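2-dehydropantoate 2-reductase, putative (Enterococcus faecalis, PDB 2EW2) probably catalyses the NADPH-dependent reduction of 2-dehydropantoate (ketopantoate) to (R)-pantoate, the second of two steps leading from 3-methyl-2-oxobutanoate to pantoate. Local coordinates at residues A7-G12 and A80-Q85; F229-E234 and Y292-P297. All blocks are in the same frame, centred on the assembly; numbering follows the deposited sequence.

Contact 1 (A7-G12 and A80-Q85); sequences AIAGAG and ALTKAQ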
ATOM      1  N   ALA B   7     -30.355  28.474   5.605  1.00 19.89           N
ATOM      2  CA  ALA B   7     -30.298  27.869   4.289  1.00 19.78           C
ATOM      3  C   ALA B   7     -29.962  26.385   4.461  1.00 19.48           C
ATOM      4  O   ALA B   7     -29.131  26.012   5.310  1.00 18.52           O
ATOM      5  CB  ALA B   7     -29.272  28.544   3.429  1.00 19.31           C
ATOM      6  N   ILE B   8     -30.676  25.550   3.707  1.00 19.48           N
ATOM      7  CA  ILE B   8     -30.447  24.108   3.708  1.00 19.68           C
ATOM      8  C   ILE B   8     -29.710  23.765   2.426  1.00 19.56           C
ATOM      9  O   ILE B   8     -30.288  23.832   1.350  1.00 19.52           O
ATOM     10  CB  ILE B   8     -31.784  23.291   3.766  1.00 19.79           C
ATOM     11  CG1 ILE B   8     -32.687  23.753   4.914  1.00 20.39           C
ATOM     12  CG2 ILE B   8     -31.494  21.785   3.854  1.00 20.03           C
ATOM     13  CD1 ILE B   8     -32.175  23.452   6.298  1.00 23.86           C
ATOM     14  N   ALA B   9     -28.431  23.410   2.541  1.00 19.63           N
ATOM     15  CA  ALA B   9     -27.612  23.109   1.362  1.00 20.22           C
ATOM     16  C   ALA B   9     -27.667  21.606   1.083  1.00 20.41           C
ATOM     17  O   ALA B   9     -26.950  20.801   1.700  1.00 20.66           O
ATOM     18  CB  ALA B   9     -26.150  23.600   1.567  1.00 19.72           C
ATOM     19  N   GLY B  10     -28.559  21.242   0.171  1.00 21.45           N
ATOM     20  CA  GLY B  10     -28.889  19.842  -0.130  1.00 22.09           C
ATOM     21  C   GLY B  10     -30.258  19.540   0.449  1.00 22.82           C
ATOM     22  O   GLY B  10     -30.369  19.166   1.612  1.00 22.60           O
ATOM     23  N   ALA B  11     -31.296  19.708  -0.373  1.00 23.52           N
ATOM     24  CA  ALA B  11     -32.681  19.561   0.044  1.00 24.69           C
ATOM     25  C   ALA B  11     -33.281  18.178  -0.258  1.00 25.59           C
ATOM     26  O   ALA B  11     -34.449  18.065  -0.660  1.00 26.72           O
ATOM     27  CB  ALA B  11     -33.525  20.656  -0.596  1.00 24.73           C
ATOM     28  N   GLY B  12     -32.487  17.128  -0.062  1.00 26.32           N
ATOM     29  CA  GLY B  12     -32.956  15.748  -0.192  1.00 25.86           C
ATOM     30  C   GLY B  12     -33.910  15.425   0.946  1.00 26.13           C
ATOM     31  O   GLY B  12     -34.407  16.322   1.617  1.00 25.74           O
ATOM     32  N   ALA B  80     -25.318  21.945   6.050  1.00 19.45           N
ATOM     33  CA  ALA B  80     -24.706  21.228   4.938  1.00 20.55           C
ATOM     34  C   ALA B  80     -25.101  19.745   4.933  1.00 21.91           C
ATOM     35  O   ALA B  80     -24.776  19.015   5.867  1.00 21.31           O
ATOM     36  CB  ALA B  80     -23.190  21.365   5.007  1.00 19.94           C
ATOM     37  N   LEU B  81     -25.797  19.321   3.875  1.00 23.95           N
ATOM     38  CA  LEU B  81     -26.149  17.920   3.658  1.00 25.91           C
ATOM     39  C   LEU B  81     -25.773  17.397   2.265  1.00 27.72           C
ATOM     40  O   LEU B  81     -25.988  16.218   1.966  1.00 29.13           O
ATOM     41  CB  LEU B  81     -27.641  17.699   3.918  1.00 26.31           C
ATOM     42  CG  LEU B  81     -27.977  17.711   5.410  1.00 27.06           C
ATOM     43  CD1 LEU B  81     -29.330  18.329   5.663  1.00 28.92           C
ATOM     44  CD2 LEU B  81     -27.886  16.278   5.980  1.00 28.36           C
ATOM     45  N   THR B  82     -25.222  18.268   1.421  1.00 28.61           N
ATOM     46  CA  THR B  82     -24.730  17.899   0.088  1.00 29.37           C
ATOM     47  C   THR B  82     -23.606  16.866   0.225  1.00 30.13           C
ATOM     48  O   THR B  82     -22.684  17.057   1.035  1.00 30.57           O
ATOM     49  CB  THR B  82     -24.171  19.160  -0.611  1.00 29.74           C
ATOM     50  OG1 THR B  82     -25.191  20.164  -0.658  1.00 30.01           O
ATOM     51  CG2 THR B  82     -23.703  18.876  -2.030  1.00 30.99           C
ATOM     52  N   LYS B  83     -23.648  15.786  -0.555  1.00 29.41           N
ATOM     53  CA  LYS B  83     -22.579  14.784  -0.440  1.00 29.31           C
ATOM     54  C   LYS B  83     -21.213  15.389  -0.726  1.00 27.99           C
ATOM     55  O   LYS B  83     -21.106  16.429  -1.387  1.00 26.71           O
ATOM     56  CB  LYS B  83     -22.861  13.513  -1.257  1.00 29.63           C
ATOM     57  CG  LYS B  83     -23.107  13.680  -2.735  1.00 31.25           C
ATOM     58  CD  LYS B  83     -23.597  12.317  -3.300  1.00 32.40           C
ATOM     59  CE  LYS B  83     -23.616  12.287  -4.817  1.00 37.02           C
ATOM     60  NZ  LYS B  83     -22.238  12.286  -5.405  1.00 41.21           N
ATOM     61  N   ALA B  84     -20.174  14.744  -0.203  1.00 27.13           N
ATOM     62  CA  ALA B  84     -18.829  15.318  -0.175  1.00 27.02           C
ATOM     63  C   ALA B  84     -18.304  15.682  -1.560  1.00 27.06           C
ATOM     64  O   ALA B  84     -17.545  16.654  -1.718  1.00 26.71           O
ATOM     65  CB  ALA B  84     -17.866  14.355   0.514  1.00 26.76           C
ATOM     66  N   GLN B  85     -18.703  14.884  -2.553  1.00 27.05           N
ATOM     67  CA  GLN B  85     -18.263  15.047  -3.939  1.00 27.64           C
ATOM     68  C   GLN B  85     -18.775  16.345  -4.572  1.00 27.10           C
ATOM     69  O   GLN B  85     -18.217  16.817  -5.559  1.00 27.21           O
ATOM     70  CB  GLN B  85     -18.729  13.839  -4.779  1.00 28.15           C
ATOM     71  CG  GLN B  85     -18.031  12.502  -4.452  1.00 29.34           C
ATOM     72  CD  GLN B  85     -18.580  11.765  -3.208  1.00 32.37           C
ATOM     73  OE1 GLN B  85     -19.487  12.234  -2.513  1.00 30.97           O
ATOM     74  NE2 GLN B  85     -18.011  10.586  -2.936  1.00 33.60           N
TER

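Contact 2 (F229-E234 and Y292-P297); sequences FAAVAE and YNVATP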
ATOM      1  N   PHE B 229      -4.012   7.995  11.668  1.00 18.22           N
ATOM      2  CA  PHE B 229      -5.231   8.711  12.080  1.00 18.27           C
ATOM      3  C   PHE B 229      -5.016   9.495  13.373  1.00 18.17           C
ATOM      4  O   PHE B 229      -5.317  10.691  13.429  1.00 18.56           O
ATOM      5  CB  PHE B 229      -6.447   7.774  12.222  1.00 18.04           C
ATOM      6  CG  PHE B 229      -7.110   7.451  10.916  1.00 18.02           C
ATOM      7  CD1 PHE B 229      -6.529   6.551  10.026  1.00 18.38           C
ATOM      8  CD2 PHE B 229      -8.315   8.040  10.576  1.00 16.49           C
ATOM      9  CE1 PHE B 229      -7.154   6.260   8.806  1.00 19.55           C
ATOM     10  CE2 PHE B 229      -8.938   7.765   9.367  1.00 16.94           C
ATOM     11  CZ  PHE B 229      -8.346   6.871   8.475  1.00 17.20           C
ATOM     12  N   ALA B 230      -4.502   8.824  14.397  1.00 17.92           N
ATOM     13  CA  ALA B 230      -4.241   9.447  15.704  1.00 17.54           C
ATOM     14  C   ALA B 230      -3.223  10.585  15.673  1.00 17.94           C
ATOM     15  O   ALA B 230      -3.422  11.614  16.335  1.00 17.99           O
ATOM     16  CB  ALA B 230      -3.822   8.403  16.726  1.00 17.38           C
ATOM     17  N   ALA B 231      -2.141  10.410  14.914  1.00 17.69           N
ATOM     18  CA  ALA B 231      -1.114  11.445  14.788  1.00 18.00           C
ATOM     19  C   ALA B 231      -1.663  12.766  14.239  1.00 18.36           C
ATOM     20  O   ALA B 231      -1.317  13.837  14.753  1.00 18.52           O
ATOM     21  CB  ALA B 231       0.069  10.957  13.939  1.00 18.22           C
ATOM     22  N   VAL B 232      -2.519  12.675  13.218  1.00 17.28           N
ATOM     23  CA  VAL B 232      -3.150  13.830  12.597  1.00 17.88           C
ATOM     24  C   VAL B 232      -4.291  14.412  13.476  1.00 18.57           C
ATOM     25  O   VAL B 232      -4.389  15.647  13.657  1.00 19.02           O
ATOM     26  CB  VAL B 232      -3.677  13.467  11.182  1.00 18.06           C
ATOM     27  CG1 VAL B 232      -4.462  14.588  10.588  1.00 16.52           C
ATOM     28  CG2 VAL B 232      -2.525  13.035  10.259  1.00 18.40           C
ATOM     29  N   ALA B 233      -5.140  13.541  14.039  1.00 17.76           N
ATOM     30  CA  ALA B 233      -6.203  14.000  14.938  1.00 18.20           C
ATOM     31  C   ALA B 233      -5.621  14.818  16.093  1.00 19.13           C
ATOM     32  O   ALA B 233      -6.172  15.849  16.480  1.00 18.79           O
ATOM     33  CB  ALA B 233      -7.016  12.832  15.482  1.00 16.87           C
ATOM     34  N   GLU B 234      -4.512  14.330  16.638  1.00 19.85           N
ATOM     35  CA  GLU B 234      -3.805  15.007  17.713  1.00 21.57           C
ATOM     36  C   GLU B 234      -3.515  16.487  17.398  1.00 21.55           C
ATOM     37  O   GLU B 234      -3.627  17.337  18.282  1.00 21.85           O
ATOM     38  CB  GLU B 234      -2.517  14.245  18.039  1.00 21.62           C
ATOM     39  CG  GLU B 234      -1.913  14.599  19.385  1.00 27.16           C
ATOM     40  CD  GLU B 234      -0.968  15.802  19.305  1.00 33.98           C
ATOM     41  OE1 GLU B 234      -0.606  16.345  20.385  1.00 38.23           O
ATOM     42  OE2 GLU B 234      -0.586  16.196  18.172  1.00 35.56           O
ATOM     43  N   TYR B 292      -0.073  19.534   7.935  1.00 23.34           N
ATOM     44  CA  TYR B 292       0.441  19.577   9.303  1.00 22.02           C
ATOM     45  C   TYR B 292       1.866  19.055   9.439  1.00 21.96           C
ATOM     46  O   TYR B 292       2.406  19.005  10.542  1.00 21.53           O
ATOM     47  CB  TYR B 292      -0.467  18.803  10.260  1.00 21.56           C
ATOM     48  CG  TYR B 292      -1.895  19.278  10.320  1.00 21.93           C
ATOM     49  CD1 TYR B 292      -2.901  18.415  10.739  1.00 21.58           C
ATOM     50  CD2 TYR B 292      -2.247  20.589   9.962  1.00 22.18           C
ATOM     51  CE1 TYR B 292      -4.214  18.818  10.806  1.00 21.91           C
ATOM     52  CE2 TYR B 292      -3.574  21.012  10.029  1.00 23.87           C
ATOM     53  CZ  TYR B 292      -4.551  20.119  10.461  1.00 22.97           C
ATOM     54  OH  TYR B 292      -5.879  20.498  10.529  1.00 22.90           O
ATOM     55  N   ASN B 293       2.466  18.636   8.329  1.00 22.31           N
ATOM     56  CA  ASN B 293       3.810  18.044   8.374  1.00 22.48           C
ATOM     57  C   ASN B 293       3.847  16.737   9.169  1.00 21.36           C
ATOM     58  O   ASN B 293       4.778  16.493   9.947  1.00 20.85           O
ATOM     59  CB  ASN B 293       4.803  19.044   8.995  1.00 22.81           C
ATOM     60  CG  ASN B 293       6.050  19.177   8.187  1.00 25.63           C
ATOM     61  OD1 ASN B 293       5.976  19.294   6.967  1.00 30.61           O
ATOM     62  ND2 ASN B 293       7.206  19.145   8.844  1.00 25.15           N
ATOM     63  N   VAL B 294       2.804  15.926   8.992  1.00 20.91           N
ATOM     64  CA  VAL B 294       2.702  14.613   9.629  1.00 19.86           C
ATOM     65  C   VAL B 294       2.707  13.562   8.536  1.00 19.48           C
ATOM     66  O   VAL B 294       1.899  13.620   7.608  1.00 19.41           O
ATOM     67  CB  VAL B 294       1.377  14.477  10.437  1.00 20.18           C
ATOM     68  CG1 VAL B 294       1.208  13.052  10.983  1.00 19.78           C
ATOM     69  CG2 VAL B 294       1.334  15.498  11.572  1.00 18.39           C
ATOM     70  N   ALA B 295       3.622  12.610   8.647  1.00 18.74           N
ATOM     71  CA  ALA B 295       3.720  11.527   7.680  1.00 18.87           C
ATOM     72  C   ALA B 295       2.501  10.618   7.800  1.00 17.99           C
ATOM     73  O   ALA B 295       2.145  10.225   8.882  1.00 18.31           O
ATOM     74  CB  ALA B 295       5.018  10.744   7.897  1.00 19.73           C
ATOM     75  N   THR B 296       1.841  10.329   6.681  1.00 17.88           N
ATOM     76  CA  THR B 296       0.726   9.374   6.665  1.00 17.43           C
ATOM     77  C   THR B 296       0.887   8.426   5.455  1.00 17.07           C
ATOM     78  O   THR B 296       0.009   8.340   4.601  1.00 16.68           O
ATOM     79  CB  THR B 296      -0.638  10.096   6.577  1.00 16.78           C
ATOM     80  OG1 THR B 296      -0.689  10.825   5.350  1.00 17.83           O
ATOM     81  CG2 THR B 296      -0.832  11.072   7.744  1.00 16.18           C
ATOM     82  N   PRO B 297       2.030   7.716   5.372  1.00 17.12           N
ATOM     83  CA  PRO B 297       2.301   6.947   4.156  1.00 16.74           C
ATOM     84  C   PRO B 297       1.371   5.743   3.902  1.00 16.60           C
ATOM     85  O   PRO B 297       1.056   5.459   2.750  1.00 17.50           O
ATOM     86  CB  PRO B 297       3.745   6.475   4.380  1.00 16.55           C
ATOM     87  CG  PRO B 297       3.852   6.380   5.891  1.00 15.76           C
ATOM     88  CD  PRO B 297       3.129   7.591   6.350  1.00 16.72           C
TER

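Contact 1 (A7-G12 and A80-Q85)
Ala9 and Ala80 pair where strands 5-9 and 77-80 run parallel within the mixed sheet of a Rossmann-type domain, their CA atoms 5.0 Å apart and their methyl groups on the same face, where Met90, Ile94 and Phe91 of helix 84-94 cover them. Where strand 5-9 ends, the carbonyl of Ala9 takes over as the meeting point. Leu81 N approaches Ala9 O at 2.9 Å with an N-H...O angle of 162°, so this bond is nearly straight and continues the ladder of the sheet. Two weak bonds reach the same oxygen: one from Thr82 N, whose N-H is badly angled (124°), and one from the Thr82 hydroxyl. Leu81 passes the carbonyl oxygens of Ala9 and Gly10 with its CB, and its CD1 lies 4.5 Å from Ile8 CG2 in a loose apolar touch. Gly10 opens a GxGxxG pattern with Gly12 and Gly15, consistent with a dinucleotide-binding turn; it faces Leu81 and Thr82 with positive phi, a conformation that suits glycine. The threonine hydroxyl is set by chi1 of -57°, which places it beside its own backbone N and opposite the carbonyl carbon, and from there OG1 lies 3.0 Å from Ala9 O.

Contact 2 (F229-E234 and Y292-P297)
Val232 gives up more surface than any other residue here, and it does so by spreading its two methyl groups over three residues of the loop that links helix 282-292 to helix 297-313. With CG1 anti to the backbone N (chi1 174°), the two methyls divide the loop between them: CG1 goes to Tyr292, CG2 to Val294 and Thr296. The tightest of these approaches is methyl to methyl, Val232 CG2 to Thr296 CG2 at 3.6 Å, with the two side chains crossing at about a right angle.

Val294 is the second main contributor. Its CG1 sits 3.8 Å from Val232 CG2 and equally far, 3.8 Å, from Ala231 CB, so one methyl group bridges two successive residues of the helix. Like Val232, Val294 has CG1 anti to its backbone N, and this rotamer directs that branch at the helix.

Tyr292 comes third. Its ring meets Val232 obliquely, CD1 lying 4.1 Å from Val232 CG1, while its hydroxyl looks past the contact to a hydrogen bond with Glu236, just beyond the end of helix 218-235. Trp189 of helix 184-195 and Lys288 of helix 282-292 also lie against Val232.

The side-chain touches between the two segments are all between carbon atoms. Through them the loop between helices 282-292 and 297-313 lies against helix 218-235, within the all-helical C-terminal domain of the ketopantoate reductase family, of the 6-phosphogluconate dehydrogenase C-terminal type.

How the contacts relate
The two contacts use different means, one in each domain of the reductase. In contact 1 one good and two weak bonds, one of them from a hydroxyl, meet on a carbonyl at the C-terminal end of strand 5-9; contact 2 relies on apolar side-chain contacts. Contact 1 comes first in the chain, in the Rossmann-type domain, and contact 2 in the helical C-terminal one. Their centres are 28 Å apart and their nearest atoms about 14 Å. Contact 1 holds the glycine-rich turn, where NADPH would be expected to bind as in other Rossmann-type domains. Contact 2 reaches the dimer partner, where Pro297 packs on Pro297 of the second subunit. Neither lies at Glu311, which binds magnesium in this protein.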